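Local coordinates for yersinopine synthase (Yersinia pestis, PDB 6C4M), which catalyses the NADPH-dependent reductive condensation of pyruvate with an amino-acid-derived intermediate, the last step in making the metallophore yersinopine, at residues A[320-325]-A[358-363]. Numbering follows the deposited sequence.
Sequences NLLRFL and FVRYTA
Leu322 and Leu325, on the opening turns of helix 321-329, meet Arg360 and Tyr361 of helix 350-364. The two helical segments run nearly parallel, at 15°, but their axes stay 11.9 Å apart, and even Leu322 CA and Arg360 CA are separated by 8.6 Å. The gap is bridged mainly by the long side chain of Arg360. Asn320 is the N-cap of the first helix: its OD1 accepts from Arg323 N in a nearly straight bond of 3.0 Å, with the donor well above the carboxamide plane.

Arg360 and Leu325 form the centre of the contact. The arginine chain leaves with CG anti to the backbone N (chi1 -163°) and bends at chi2, which delivers the flat guanidinium to Leu325. CB of Leu325 sits over the centre of one guanidinium face, 3.7 Å from Arg360 CZ, and the two side chains cross at about a right angle. Arg360 NH2 lies 3.2 Å from Leu325 O and is hydrogen-bonded to Tyr330 O, just beyond the end of the first helix. This bond gives the buried charged group a backbone partner. One turn before Leu325, Leu322 CD1 lies 4.1 Å from the aliphatic CG of Arg360, while Leu325 CD1 lies oblique to the Tyr361 ring, 4.1 Å from Tyr361 OH.

This buried packing joins helix 321-329 to the dimer-facing helix 350-364, whose Phe358, Val359 and Thr362 pack against the second subunit. Helix 255-264 touches both partners, through Ile255 on Leu325 and Val259 on Tyr361, and the Tyr361 side chain is about 8 Å from that of His260, the probable proton donor/acceptor. Trp341 of helix 339-344 packs on Leu322 and Val359.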
# COMPACT_ATOMS: atom_id res chain seq x y z
N ASN A 320 -20.60 -10.36 6.48
CA ASN A 320 -19.75 -9.99 5.34
C ASN A 320 -18.64 -9.10 5.87
O ASN A 320 -18.85 -7.91 6.14
CB ASN A 320 -20.59 -9.26 4.29
CG ASN A 320 -19.75 -8.81 3.08
OD1 ASN A 320 -18.54 -8.66 3.17
ND2 ASN A 320 -20.43 -8.55 1.95
N LEU A 321 -17.44 -9.68 6.04
CA LEU A 321 -16.35 -8.95 6.69
C LEU A 321 -16.03 -7.65 5.96
O LEU A 321 -15.91 -6.59 6.58
CB LEU A 321 -15.12 -9.84 6.79
CG LEU A 321 -13.88 -9.13 7.34
CD1 LEU A 321 -14.10 -8.59 8.75
CD2 LEU A 321 -12.69 -10.09 7.29
N LEU A 322 -15.88 -7.71 4.64
CA LEU A 322 -15.42 -6.53 3.92
C LEU A 322 -16.50 -5.44 3.92
O LEU A 322 -16.21 -4.26 4.16
CB LEU A 322 -14.98 -6.93 2.50
CG LEU A 322 -14.38 -5.79 1.67
CD1 LEU A 322 -13.17 -5.13 2.35
CD2 LEU A 322 -14.03 -6.24 0.23
N ARG A 323 -17.78 -5.82 3.73
CA ARG A 323 -18.87 -4.84 3.86
C ARG A 323 -18.89 -4.21 5.25
O ARG A 323 -19.06 -2.99 5.38
CB ARG A 323 -20.23 -5.49 3.56
CG ARG A 323 -21.45 -4.49 3.56
CD ARG A 323 -22.78 -5.15 4.02
NE ARG A 323 -22.56 -5.65 5.37
CZ ARG A 323 -22.47 -4.88 6.45
NH1 ARG A 323 -22.65 -3.56 6.38
NH2 ARG A 323 -22.21 -5.46 7.61
N PHE A 324 -18.73 -5.03 6.29
CA PHE A 324 -18.70 -4.52 7.66
C PHE A 324 -17.55 -3.54 7.84
O PHE A 324 -17.74 -2.43 8.37
CB PHE A 324 -18.57 -5.70 8.64
CG PHE A 324 -18.38 -5.30 10.09
CD1 PHE A 324 -19.41 -4.68 10.80
CD2 PHE A 324 -17.19 -5.58 10.75
CE1 PHE A 324 -19.25 -4.33 12.14
CE2 PHE A 324 -17.02 -5.24 12.09
CZ PHE A 324 -18.06 -4.63 12.79
N LEU A 325 -16.33 -3.92 7.45
CA LEU A 325 -15.19 -3.02 7.59
C LEU A 325 -15.42 -1.71 6.86
O LEU A 325 -15.12 -0.63 7.38
CB LEU A 325 -13.92 -3.67 7.07
CG LEU A 325 -13.46 -4.93 7.76
CD1 LEU A 325 -12.26 -5.57 7.00
CD2 LEU A 325 -13.06 -4.64 9.20
N PHE A 358 -6.01 -6.83 1.24
CA PHE A 358 -4.74 -6.13 1.16
C PHE A 358 -4.94 -4.74 0.58
O PHE A 358 -4.39 -3.75 1.08
CB PHE A 358 -3.69 -6.92 0.34
CG PHE A 358 -2.35 -6.27 0.33
CD1 PHE A 358 -2.07 -5.25 -0.56
CD2 PHE A 358 -1.39 -6.61 1.26
CE1 PHE A 358 -0.84 -4.61 -0.54
CE2 PHE A 358 -0.16 -5.99 1.27
CZ PHE A 358 0.10 -4.98 0.36
N VAL A 359 -5.78 -4.63 -0.45
CA VAL A 359 -6.03 -3.31 -1.03
C VAL A 359 -6.70 -2.42 0.01
O VAL A 359 -6.31 -1.26 0.21
CB VAL A 359 -6.87 -3.43 -2.32
CG1 VAL A 359 -7.24 -2.05 -2.83
CG2 VAL A 359 -6.07 -4.12 -3.42
N ARG A 360 -7.70 -2.97 0.71
CA ARG A 360 -8.36 -2.19 1.75
C ARG A 360 -7.37 -1.61 2.76
O ARG A 360 -7.37 -0.41 3.01
CB ARG A 360 -9.40 -3.05 2.45
CG ARG A 360 -10.36 -2.22 3.22
CD ARG A 360 -10.29 -2.55 4.65
NE ARG A 360 -11.15 -1.65 5.39
CZ ARG A 360 -11.05 -1.44 6.68
NH1 ARG A 360 -10.15 -2.11 7.41
NH2 ARG A 360 -11.88 -0.56 7.24
N TYR A 361 -6.49 -2.46 3.35
CA TYR A 361 -5.57 -1.94 4.35
C TYR A 361 -4.51 -1.01 3.77
O TYR A 361 -4.06 -0.09 4.45
CB TYR A 361 -4.96 -3.10 5.14
CG TYR A 361 -5.94 -3.53 6.18
CD1 TYR A 361 -5.98 -2.91 7.42
CD2 TYR A 361 -6.88 -4.52 5.91
CE1 TYR A 361 -6.94 -3.26 8.37
CE2 TYR A 361 -7.85 -4.87 6.86
CZ TYR A 361 -7.87 -4.24 8.08
OH TYR A 361 -8.82 -4.63 9.03
N THR A 362 -4.11 -1.22 2.52
CA THR A 362 -3.24 -0.23 1.88
C THR A 362 -3.96 1.11 1.77
O THR A 362 -3.41 2.16 2.16
CB THR A 362 -2.81 -0.75 0.51
OG1 THR A 362 -2.14 -1.99 0.68
CG2 THR A 362 -1.89 0.25 -0.27
N ALA A 363 -5.20 1.10 1.29
CA ALA A 363 -5.95 2.34 1.10
C ALA A 363 -6.15 3.08 2.43
O ALA A 363 -6.13 4.31 2.47
CB ALA A 363 -7.30 2.04 0.48